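Side-chain contacts in Mab-21 domain-containing protein (Tribolium castaneum, PDB 7LT2), which senses double-stranded RNA and, as a nucleotidyltransferase of innate immunity, makes cyclic GMP-AMP from ATP and GTP: residues G23-L28 with G57-G62; Q38-T41 with L45-A48; D117-K120 with N126-L129; D203-N208 with P220-V225. One frame throughout, in Å; residues are numbered along the deposited sequence.

Contact 1: residues G23-L28 with G57-G62; sequences GNKQIL and GSFYDG
K25 reaches from helix 18-42 between the rings of F59 and Y60, and its methylene chain does most of the touching. The chain is fully extended beyond CG and runs past both rings in the opposite sense to them. K25 CG lies 3.7 Å from F59 CE2, and further out K25 CD comes to 3.6 Å from Y60 CE2. K25 CE then serves both rings at once: it stands over a face of Y60, 3.8 Å from that ring's centroid, and over a face of F59, 4.1 Å from its centroid, a CH-pi contact in each case. With CG anti to the backbone N (chi1 176°), F59 lays its ring alongside the lysine chain. F59 lies in the weakly bonded short helix 58-61 that follows strand 50-56 of the nucleotidyltransferase fold, next to S58, which by similarity binds ATP; at the far end G62 closes the turn in a Schellman motif. Beyond the methylenes the packing gives way to water. K25 NZ sits off-centre over Y60, 4.5 Å from the centroid, so the cation-pi attraction there is probably modest, and that to F59 is longer and weaker still. Two waters each accept from NZ and donate to a carbonyl, one to Y60 O and the other to F59 O, linking the ammonium to the short helix. Y60 OH hydrogen-bonds to E29, one turn along K25's helix, while the Y60 ring stacks on Y55.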
loop_
_atom_site.group_PDB
_atom_site.type_symbol
_atom_site.label_atom_id
_atom_site.label_comp_id
_atom_site.label_asym_id
_atom_site.label_seq_id
_atom_site.Cartn_x
_atom_site.Cartn_y
_atom_site.Cartn_z
ATOM N N GLY A 23 15.835 -1.926 9.854
ATOM C CA GLY A 23 16.749 -2.979 9.434
ATOM C C GLY A 23 16.124 -3.933 8.433
ATOM O O GLY A 23 16.755 -4.316 7.446
ATOM N N ASN A 24 14.874 -4.327 8.669
ATOM C CA ASN A 24 14.199 -5.193 7.708
ATOM C C ASN A 24 14.016 -4.491 6.370
ATOM O O ASN A 24 14.146 -5.122 5.315
ATOM C CB ASN A 24 12.860 -5.669 8.275
ATOM C CG ASN A 24 13.040 -6.763 9.295
ATOM O OD1 ASN A 24 13.484 -7.861 8.957
ATOM N ND2 ASN A 24 12.723 -6.470 10.560
ATOM N N LYS A 25 13.748 -3.180 6.389
ATOM C CA LYS A 25 13.634 -2.444 5.133
ATOM C C LYS A 25 14.953 -2.439 4.372
ATOM O O LYS A 25 14.965 -2.625 3.153
ATOM C CB LYS A 25 13.159 -1.013 5.381
ATOM C CG LYS A 25 11.678 -0.902 5.736
ATOM C CD LYS A 25 11.252 0.552 5.909
ATOM C CE LYS A 25 9.781 0.656 6.291
ATOM N NZ LYS A 25 9.419 2.046 6.697
ATOM N N GLN A 26 16.074 -2.226 5.063
ATOM C CA GLN A 26 17.357 -2.213 4.360
ATOM C C GLN A 26 17.632 -3.557 3.695
ATOM O O GLN A 26 18.115 -3.613 2.556
ATOM C CB GLN A 26 18.491 -1.854 5.323
ATOM C CG GLN A 26 18.449 -0.432 5.864
ATOM C CD GLN A 26 19.787 0.013 6.433
ATOM O OE1 GLN A 26 19.908 0.306 7.619
ATOM N NE2 GLN A 26 20.799 0.059 5.581
ATOM N N ILE A 27 17.337 -4.650 4.397
ATOM C CA ILE A 27 17.543 -5.983 3.840
ATOM C C ILE A 27 16.631 -6.208 2.642
ATOM O O ILE A 27 17.078 -6.627 1.570
ATOM C CB ILE A 27 17.302 -7.052 4.917
ATOM C CG1 ILE A 27 18.420 -7.028 5.960
ATOM C CG2 ILE A 27 17.138 -8.425 4.265
ATOM C CD1 ILE A 27 18.105 -7.869 7.185
ATOM N N LEU A 28 15.332 -5.959 2.825
ATOM C CA LEU A 28 14.361 -6.218 1.769
ATOM C C LEU A 28 14.638 -5.368 0.536
ATOM O O LEU A 28 14.534 -5.851 -0.595
ATOM C CB LEU A 28 12.948 -5.955 2.290
ATOM C CG LEU A 28 12.425 -6.961 3.317
ATOM C CD1 LEU A 28 11.220 -6.400 4.058
ATOM C CD2 LEU A 28 12.073 -8.277 2.634
ATOM N N GLY A 57 2.117 0.209 0.976
ATOM C CA GLY A 57 1.430 -0.570 1.991
ATOM C C GLY A 57 1.581 0.042 3.372
ATOM O O GLY A 57 2.296 1.012 3.586
ATOM N N SER A 58 0.869 -0.572 4.324
ATOM C CA SER A 58 0.836 -0.020 5.677
ATOM C C SER A 58 2.192 -0.112 6.370
ATOM O O SER A 58 2.537 0.766 7.173
ATOM C CB SER A 58 -0.247 -0.723 6.506
ATOM O OG SER A 58 0.058 -2.091 6.710
ATOM N N PHE A 59 2.976 -1.152 6.076
ATOM C CA PHE A 59 4.318 -1.253 6.647
ATOM C C PHE A 59 5.157 -0.020 6.308
ATOM O O PHE A 59 5.794 0.572 7.187
ATOM C CB PHE A 59 4.992 -2.540 6.158
ATOM C CG PHE A 59 6.417 -2.702 6.621
ATOM C CD1 PHE A 59 6.732 -2.642 7.968
ATOM C CD2 PHE A 59 7.436 -2.925 5.710
ATOM C CE1 PHE A 59 8.040 -2.793 8.395
ATOM C CE2 PHE A 59 8.746 -3.076 6.130
ATOM C CZ PHE A 59 9.048 -3.011 7.474
ATOM N N TYR A 60 5.153 0.398 5.038
ATOM C CA TYR A 60 5.946 1.557 4.645
ATOM C C TYR A 60 5.275 2.883 4.985
ATOM O O TYR A 60 5.956 3.916 5.005
ATOM C CB TYR A 60 6.272 1.489 3.150
ATOM C CG TYR A 60 7.565 0.751 2.885
ATOM C CD1 TYR A 60 7.579 -0.631 2.730
ATOM C CD2 TYR A 60 8.776 1.431 2.821
ATOM C CE1 TYR A 60 8.761 -1.316 2.500
ATOM C CE2 TYR A 60 9.964 0.755 2.586
ATOM C CZ TYR A 60 9.952 -0.616 2.436
ATOM O OH TYR A 60 11.135 -1.285 2.212
ATOM N N ASP A 61 3.966 2.881 5.250
ATOM C CA ASP A 61 3.296 4.066 5.774
ATOM C C ASP A 61 3.495 4.244 7.270
ATOM O O ASP A 61 3.107 5.288 7.807
ATOM C CB ASP A 61 1.789 4.012 5.509
ATOM C CG ASP A 61 1.429 4.361 4.083
ATOM O OD1 ASP A 61 2.225 5.057 3.409
ATOM O OD2 ASP A 61 0.338 3.943 3.640
ATOM N N GLY A 62 4.067 3.257 7.955
ATOM C CA GLY A 62 4.147 3.350 9.401
ATOM C C GLY A 62 2.828 3.104 10.095
ATOM O O GLY A 62 2.626 3.577 11.218
HETATM O O HOH W 1 8.704 4.119 5.167
HETATM O O HOH W 2 7.359 2.513 8.362
#

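Contact 2: residues Q38-T41 with L45-A48; sequences QMKT and LFKA
M39 and F46 meet across the turn between helix 18-42 and helix 44-49, and the methionine can be followed atom by atom. M39 CB is the closest point, 3.6 Å from F46 CE2. CG stands anti to the carbonyl carbon, beside the backbone N (chi1 -71°). Next along the chain, M39 SD is oblique to the F46 ring at 5.1 Å from the centroid, a Met-aromatic contact. The bend at chi3 (65°) then turns CE back over one face of the ring, 4.1 Å from the centroid and 22° off the normal, where it makes a CH-pi contact. K40 adds its aliphatic part: K40 CG lies 3.8 Å from F46 CE2, in an oblique approach, while the backbone N of K40 lies at the ring's edge. Nearer the backbone, K40 CB touches K47 CG at 4.1 Å. The two ammonium groups remain 6.8 Å apart, NZ to NZ, and that of K40 is paired with E37 in a salt bridge. F46 also packs on W137 and L141 of helix 131-147 and on I75 and L77 of strand 70-77. The arrangement is a tight corner between two successive helices, 18-42 and 44-49, its apolar side against strand 70-77 and helix 131-147 of the nucleotidyltransferase fold.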
loop_
_atom_site.group_PDB
_atom_site.type_symbol
_atom_site.label_atom_id
_atom_site.label_comp_id
_atom_site.label_asym_id
_atom_site.label_seq_id
_atom_site.Cartn_x
_atom_site.Cartn_y
_atom_site.Cartn_z
ATOM N N GLN A 38 18.495 -7.905 -12.140
ATOM C CA GLN A 38 18.481 -9.102 -12.975
ATOM C C GLN A 38 17.341 -9.054 -13.983
ATOM O O GLN A 38 17.500 -9.504 -15.124
ATOM C CB GLN A 38 18.389 -10.355 -12.103
ATOM C CG GLN A 38 18.564 -11.669 -12.866
ATOM C CD GLN A 38 20.001 -11.925 -13.290
ATOM O OE1 GLN A 38 20.890 -11.098 -13.070
ATOM N NE2 GLN A 38 20.235 -13.080 -13.904
ATOM N N MET A 39 16.189 -8.500 -13.586
ATOM C CA MET A 39 15.086 -8.320 -14.528
ATOM C C MET A 39 15.515 -7.490 -15.735
ATOM O O MET A 39 15.140 -7.798 -16.875
ATOM C CB MET A 39 13.896 -7.658 -13.836
ATOM C CG MET A 39 13.157 -8.536 -12.838
ATOM S SD MET A 39 11.897 -7.612 -11.921
ATOM C CE MET A 39 10.755 -7.164 -13.230
ATOM N N LYS A 40 16.298 -6.433 -15.503
ATOM C CA LYS A 40 16.769 -5.598 -16.606
ATOM C C LYS A 40 17.609 -6.395 -17.597
ATOM O O LYS A 40 17.564 -6.135 -18.805
ATOM C CB LYS A 40 17.575 -4.415 -16.062
ATOM C CG LYS A 40 16.786 -3.429 -15.220
ATOM C CD LYS A 40 17.735 -2.370 -14.659
ATOM C CE LYS A 40 17.000 -1.307 -13.862
ATOM N NZ LYS A 40 17.968 -0.324 -13.273
ATOM N N THR A 41 18.390 -7.368 -17.109
ATOM C CA THR A 41 19.212 -8.169 -18.015
ATOM C C THR A 41 18.375 -9.080 -18.903
ATOM O O THR A 41 18.868 -9.531 -19.945
ATOM C CB THR A 41 20.220 -9.026 -17.242
ATOM O OG1 THR A 41 19.541 -10.126 -16.618
ATOM C CG2 THR A 41 20.935 -8.204 -16.188
ATOM N N LEU A 45 13.204 -4.009 -23.181
ATOM C CA LEU A 45 12.044 -3.129 -23.086
ATOM C C LEU A 45 11.733 -2.786 -21.634
ATOM O O LEU A 45 11.385 -1.638 -21.328
ATOM C CB LEU A 45 10.832 -3.773 -23.761
ATOM C CG LEU A 45 9.526 -2.968 -23.741
ATOM C CD1 LEU A 45 9.720 -1.541 -24.244
ATOM C CD2 LEU A 45 8.457 -3.685 -24.569
ATOM N N PHE A 46 11.865 -3.754 -20.719
ATOM C CA PHE A 46 11.700 -3.427 -19.306
ATOM C C PHE A 46 12.759 -2.439 -18.849
ATOM O O PHE A 46 12.457 -1.495 -18.113
ATOM C CB PHE A 46 11.754 -4.675 -18.424
ATOM C CG PHE A 46 11.835 -4.356 -16.946
ATOM C CD1 PHE A 46 10.761 -3.772 -16.293
ATOM C CD2 PHE A 46 12.994 -4.602 -16.226
ATOM C CE1 PHE A 46 10.834 -3.456 -14.938
ATOM C CE2 PHE A 46 13.073 -4.287 -14.868
ATOM C CZ PHE A 46 11.990 -3.718 -14.230
ATOM N N LYS A 47 14.010 -2.642 -19.269
ATOM C CA LYS A 47 15.057 -1.713 -18.860
ATOM C C LYS A 47 14.756 -0.307 -19.358
ATOM O O LYS A 47 14.967 0.675 -18.637
ATOM C CB LYS A 47 16.417 -2.189 -19.367
ATOM C CG LYS A 47 17.585 -1.385 -18.811
ATOM C CD LYS A 47 18.904 -1.952 -19.288
ATOM C CE LYS A 47 20.076 -1.217 -18.656
ATOM N NZ LYS A 47 21.337 -1.950 -18.912
ATOM N N ALA A 48 14.222 -0.195 -20.579
ATOM C CA ALA A 48 13.894 1.116 -21.130
ATOM C C ALA A 48 12.716 1.753 -20.400
ATOM O O ALA A 48 12.729 2.960 -20.136
ATOM C CB ALA A 48 13.596 0.996 -22.626
#

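Contact 3: residues D117-K120 with N126-L129; sequences DFRK and NDFL
An extended start and one late bend carry the guanidinium of R119 to D127: CG is anti to the backbone N (chi1 180°), and chi3 (-81°) turns the group across the end of the aspartate. D127 for its part has CG anti to its carbonyl carbon, which brings its carboxylate edge up to the guanidinium. The two groups then meet side-on, each nitrogen taking one oxygen. R119 NE donates to D127 OD1 at 2.8 Å, and R119 NH2 donates to D127 OD2 at 2.9 Å, both nearly straight and both to syn lone pairs. The planes of the two groups differ by only 12°, and both oxygens lie essentially in the guanidinium plane, as a bidentate pair requires. Beside this polar grip, F118 CZ and L129 CD2 touch more loosely at 4.4 Å, F118 being stacked on F122 of its own helix. The contact ties the first turn of helix 118-122 to the loop that leads into helix 131-147, and backbone bonds from D127 and L129 fasten that loop to strand 95-100. R119 NH2 also forms a salt bridge with D104, so one guanidinium joins two acids. Its positive charge probably helps to balance both carboxylates, and the paired bonds to D127 should restrict rotation of both flat groups.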
loop_
_atom_site.group_PDB
_atom_site.type_symbol
_atom_site.label_atom_id
_atom_site.label_comp_id
_atom_site.label_asym_id
_atom_site.label_seq_id
_atom_site.Cartn_x
_atom_site.Cartn_y
_atom_site.Cartn_z
ATOM N N ASP A 117 7.933 -4.155 -29.728
ATOM C CA ASP A 117 6.880 -5.056 -29.286
ATOM C C ASP A 117 5.983 -4.448 -28.213
ATOM O O ASP A 117 5.179 -5.175 -27.621
ATOM C CB ASP A 117 7.483 -6.373 -28.776
ATOM C CG ASP A 117 8.094 -7.222 -29.890
ATOM O OD1 ASP A 117 7.709 -7.058 -31.067
ATOM O OD2 ASP A 117 8.959 -8.067 -29.581
ATOM N N PHE A 118 6.086 -3.139 -27.954
ATOM C CA PHE A 118 5.278 -2.533 -26.895
ATOM C C PHE A 118 3.787 -2.692 -27.173
ATOM O O PHE A 118 3.015 -3.064 -26.282
ATOM C CB PHE A 118 5.635 -1.053 -26.718
ATOM C CG PHE A 118 4.892 -0.384 -25.587
ATOM C CD1 PHE A 118 5.393 -0.431 -24.296
ATOM C CD2 PHE A 118 3.694 0.278 -25.812
ATOM C CE1 PHE A 118 4.712 0.168 -23.244
ATOM C CE2 PHE A 118 3.006 0.878 -24.763
ATOM C CZ PHE A 118 3.517 0.822 -23.478
ATOM N N ARG A 119 3.359 -2.410 -28.406
ATOM C CA ARG A 119 1.945 -2.530 -28.743
ATOM C C ARG A 119 1.442 -3.954 -28.519
ATOM O O ARG A 119 0.414 -4.164 -27.864
ATOM C CB ARG A 119 1.718 -2.086 -30.193
ATOM C CG ARG A 119 0.274 -2.177 -30.642
ATOM C CD ARG A 119 0.074 -1.602 -32.044
ATOM N NE ARG A 119 -0.032 -0.145 -32.044
ATOM C CZ ARG A 119 0.700 0.669 -32.795
ATOM N NH1 ARG A 119 1.621 0.208 -33.625
ATOM N NH2 ARG A 119 0.486 1.979 -32.729
ATOM N N LYS A 120 2.162 -4.949 -29.051
ATOM C CA LYS A 120 1.753 -6.342 -28.882
ATOM C C LYS A 120 1.639 -6.716 -27.414
ATOM O O LYS A 120 0.732 -7.461 -27.025
ATOM C CB LYS A 120 2.755 -7.291 -29.545
ATOM C CG LYS A 120 2.858 -7.264 -31.039
ATOM C CD LYS A 120 3.795 -8.392 -31.461
ATOM C CE LYS A 120 4.674 -7.985 -32.612
ATOM N NZ LYS A 120 5.496 -6.812 -32.243
ATOM N N ASN A 126 -7.160 0.103 -30.383
ATOM C CA ASN A 126 -7.059 1.561 -30.369
ATOM C C ASN A 126 -5.963 2.067 -29.437
ATOM O O ASN A 126 -6.006 3.223 -28.998
ATOM C CB ASN A 126 -8.401 2.214 -30.013
ATOM C CG ASN A 126 -9.488 1.892 -31.021
ATOM O OD1 ASN A 126 -9.454 2.365 -32.157
ATOM N ND2 ASN A 126 -10.465 1.090 -30.607
ATOM N N ASP A 127 -4.980 1.219 -29.135
ATOM C CA ASP A 127 -3.791 1.602 -28.364
ATOM C C ASP A 127 -4.148 2.048 -26.946
ATOM O O ASP A 127 -3.544 2.972 -26.396
ATOM C CB ASP A 127 -2.983 2.681 -29.087
ATOM C CG ASP A 127 -2.168 2.122 -30.242
ATOM O OD1 ASP A 127 -2.093 0.882 -30.371
ATOM O OD2 ASP A 127 -1.605 2.921 -31.023
ATOM N N PHE A 128 -5.129 1.380 -26.343
ATOM C CA PHE A 128 -5.418 1.562 -24.927
ATOM C C PHE A 128 -4.531 0.639 -24.106
ATOM O O PHE A 128 -4.384 -0.541 -24.436
ATOM C CB PHE A 128 -6.886 1.281 -24.618
ATOM C CG PHE A 128 -7.804 2.425 -24.932
ATOM C CD1 PHE A 128 -8.060 3.400 -23.984
ATOM C CD2 PHE A 128 -8.416 2.522 -26.174
ATOM C CE1 PHE A 128 -8.910 4.455 -24.265
ATOM C CE2 PHE A 128 -9.267 3.577 -26.459
ATOM C CZ PHE A 128 -9.512 4.543 -25.506
ATOM N N LEU A 129 -3.936 1.185 -23.048
ATOM C CA LEU A 129 -3.180 0.377 -22.102
ATOM C C LEU A 129 -4.102 -0.643 -21.452
ATOM O O LEU A 129 -5.179 -0.295 -20.962
ATOM C CB LEU A 129 -2.553 1.267 -21.029
ATOM C CG LEU A 129 -1.046 1.517 -21.004
ATOM C CD1 LEU A 129 -0.661 2.200 -19.686
ATOM C CD2 LEU A 129 -0.246 0.234 -21.209
#

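Contact 4: residues D203-N208 with P220-V225; sequences DKWPIN and PEFFIV
F222 is met by three consecutive residues, K204, W205 and P206, of the loop that follows strand 188-200. Along 220-225, E221 starts out away from the loop; its carboxylate forms salt bridges with R51 and R52, while its carbonyl accepts from Q247. F222 begins the strand, and its CG occupies the crowded position between backbone N and carbonyl carbon (chi1 67°), which directs the ring at the loop. There F222 CZ comes to 3.4 Å from K204 O, and F222 CE1 lies 3.5 Å from W205 N. On the ring's inner part, F222 CD1 approaches W205 CE3 at 3.7 Å; the planes meet at 68° with centroids 5.4 Å apart, an oblique aromatic pair. P206 and F222 approach each other from opposite directions, P206 CD lying 4.0 Å from F222 CZ. From F222 to V225 the backbone bonds alternately to strands 188-200 and 240-243. The contact thus packs the loop against the start of a strand that lies between those two. W205 NE1 bonds to R211 O, and its indole meets F244, which by similarity binds GTP. No hydrogen bond crosses between the segments: the union rests on van der Waals contact of the F222 ring with the loop's backbone, the indole and the proline, with the indole's polar N-H satisfied outside it.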
loop_
_atom_site.group_PDB
_atom_site.type_symbol
_atom_site.label_atom_id
_atom_site.label_comp_id
_atom_site.label_asym_id
_atom_site.label_seq_id
_atom_site.Cartn_x
_atom_site.Cartn_y
_atom_site.Cartn_z
ATOM N N ASP A 203 1.536 17.137 -15.185
ATOM C CA ASP A 203 0.636 17.632 -16.223
ATOM C C ASP A 203 -0.529 16.689 -16.488
ATOM O O ASP A 203 -1.578 17.139 -16.958
ATOM C CB ASP A 203 1.406 17.858 -17.526
ATOM C CG ASP A 203 2.549 18.837 -17.365
ATOM O OD1 ASP A 203 2.472 19.692 -16.459
ATOM O OD2 ASP A 203 3.519 18.751 -18.146
ATOM N N LYS A 204 -0.372 15.399 -16.207
ATOM C CA LYS A 204 -1.395 14.408 -16.499
ATOM C C LYS A 204 -2.344 14.176 -15.330
ATOM O O LYS A 204 -3.235 13.326 -15.440
ATOM C CB LYS A 204 -0.741 13.082 -16.905
ATOM C CG LYS A 204 0.372 13.234 -17.936
ATOM C CD LYS A 204 -0.103 13.990 -19.167
ATOM C CE LYS A 204 1.072 14.437 -20.027
ATOM N NZ LYS A 204 0.631 15.229 -21.207
ATOM N N TRP A 205 -2.176 14.907 -14.232
ATOM C CA TRP A 205 -3.006 14.713 -13.049
ATOM C C TRP A 205 -4.478 14.933 -13.398
ATOM O O TRP A 205 -4.816 15.951 -14.016
ATOM C CB TRP A 205 -2.562 15.678 -11.948
ATOM C CG TRP A 205 -3.177 15.442 -10.592
ATOM C CD1 TRP A 205 -4.447 15.754 -10.201
ATOM C CD2 TRP A 205 -2.530 14.882 -9.440
ATOM N NE1 TRP A 205 -4.638 15.402 -8.885
ATOM C CE2 TRP A 205 -3.476 14.865 -8.395
ATOM C CE3 TRP A 205 -1.246 14.385 -9.195
ATOM C CZ2 TRP A 205 -3.179 14.373 -7.123
ATOM C CZ3 TRP A 205 -0.953 13.894 -7.929
ATOM C CH2 TRP A 205 -1.913 13.899 -6.910
ATOM N N PRO A 206 -5.374 14.017 -13.027
ATOM C CA PRO A 206 -6.782 14.147 -13.438
ATOM C C PRO A 206 -7.468 15.315 -12.744
ATOM O O PRO A 206 -7.227 15.586 -11.564
ATOM C CB PRO A 206 -7.399 12.805 -13.017
ATOM C CG PRO A 206 -6.524 12.329 -11.897
ATOM C CD PRO A 206 -5.131 12.789 -12.251
ATOM N N ILE A 207 -8.337 16.009 -13.486
ATOM C CA ILE A 207 -9.008 17.186 -12.933
ATOM C C ILE A 207 -10.516 16.983 -12.815
ATOM O O ILE A 207 -11.159 17.576 -11.941
ATOM C CB ILE A 207 -8.700 18.451 -13.760
ATOM C CG1 ILE A 207 -9.248 18.332 -15.179
ATOM C CG2 ILE A 207 -7.202 18.737 -13.785
ATOM C CD1 ILE A 207 -9.100 19.603 -15.992
ATOM N N ASN A 208 -11.099 16.154 -13.678
ATOM C CA ASN A 208 -12.559 16.046 -13.749
ATOM C C ASN A 208 -13.065 15.213 -12.578
ATOM O O ASN A 208 -13.142 13.986 -12.646
ATOM C CB ASN A 208 -12.995 15.444 -15.080
ATOM C CG ASN A 208 -14.494 15.517 -15.286
ATOM O OD1 ASN A 208 -15.209 16.156 -14.511
ATOM N ND2 ASN A 208 -14.980 14.870 -16.340
ATOM N N PRO A 220 5.508 15.606 -7.648
ATOM C CA PRO A 220 4.734 15.873 -8.870
ATOM C C PRO A 220 4.141 14.638 -9.516
ATOM O O PRO A 220 3.163 14.770 -10.262
ATOM C CB PRO A 220 5.765 16.526 -9.800
ATOM C CG PRO A 220 7.062 15.929 -9.369
ATOM C CD PRO A 220 6.954 15.799 -7.864
ATOM N N GLU A 221 4.695 13.455 -9.271
ATOM C CA GLU A 221 4.338 12.270 -10.038
ATOM C C GLU A 221 3.292 11.427 -9.319
ATOM O O GLU A 221 3.227 11.384 -8.088
ATOM C CB GLU A 221 5.574 11.417 -10.331
ATOM C CG GLU A 221 6.601 12.132 -11.191
ATOM C CD GLU A 221 7.878 11.344 -11.381
ATOM O OE1 GLU A 221 7.959 10.195 -10.903
ATOM O OE2 GLU A 221 8.811 11.882 -12.016
ATOM N N PHE A 222 2.474 10.752 -10.113
ATOM C CA PHE A 222 1.518 9.774 -9.614
ATOM C C PHE A 222 1.557 8.592 -10.568
ATOM O O PHE A 222 2.156 8.665 -11.644
ATOM C CB PHE A 222 0.107 10.359 -9.528
ATOM C CG PHE A 222 -0.486 10.672 -10.865
ATOM C CD1 PHE A 222 -0.099 11.807 -11.559
ATOM C CD2 PHE A 222 -1.417 9.823 -11.438
ATOM C CE1 PHE A 222 -0.632 12.093 -12.801
ATOM C CE2 PHE A 222 -1.957 10.104 -12.685
ATOM C CZ PHE A 222 -1.564 11.242 -13.366
ATOM N N PHE A 223 0.921 7.487 -10.190
ATOM C CA PHE A 223 0.948 6.343 -11.087
ATOM C C PHE A 223 -0.393 5.629 -11.097
ATOM O O PHE A 223 -1.258 5.852 -10.245
ATOM C CB PHE A 223 2.104 5.368 -10.761
ATOM C CG PHE A 223 2.164 4.886 -9.329
ATOM C CD1 PHE A 223 2.838 5.618 -8.362
ATOM C CD2 PHE A 223 1.624 3.657 -8.979
ATOM C CE1 PHE A 223 2.929 5.153 -7.052
ATOM C CE2 PHE A 223 1.714 3.181 -7.681
ATOM C CZ PHE A 223 2.366 3.934 -6.713
ATOM N N ILE A 224 -0.577 4.809 -12.128
ATOM C CA ILE A 224 -1.779 4.002 -12.279
ATOM C C ILE A 224 -1.417 2.550 -12.018
ATOM O O ILE A 224 -0.300 2.099 -12.300
ATOM C CB ILE A 224 -2.445 4.171 -13.664
ATOM C CG1 ILE A 224 -1.522 3.690 -14.794
ATOM C CG2 ILE A 224 -2.896 5.617 -13.854
ATOM C CD1 ILE A 224 -2.152 3.782 -16.209
ATOM N N VAL A 225 -2.378 1.823 -11.462
ATOM C CA VAL A 225 -2.181 0.474 -10.937
ATOM C C VAL A 225 -3.159 -0.452 -11.651
ATOM O O VAL A 225 -4.328 -0.084 -11.842
ATOM C CB VAL A 225 -2.379 0.453 -9.411
ATOM C CG1 VAL A 225 -2.243 -0.948 -8.853
ATOM C CG2 VAL A 225 -1.373 1.378 -8.736
#

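Overall arrangement
All four contacts are partly buried, at different depths. Contact 1 is nearest the chain's centre (about 11 Å, centre to centre), contact 4 comes next at about 17 Å, and contacts 2 and 3 lie at about 24 and 27 Å. Contacts 1 and 2 share helix 18-42. Contact 2 meets contact 3 where L45 CD2 packs on F118 CA, and contact 3 meets contact 4 through L129 and I224, so contacts 2, 3 and 4 are joined in turn by apolar packing and contact 1 touches none. The chemistry differs too: only contact 3 has direct hydrogen bonds between segments, contact 1 uses water and a lysine over rings, and contacts 2 and 4 each centre on a phenylalanine.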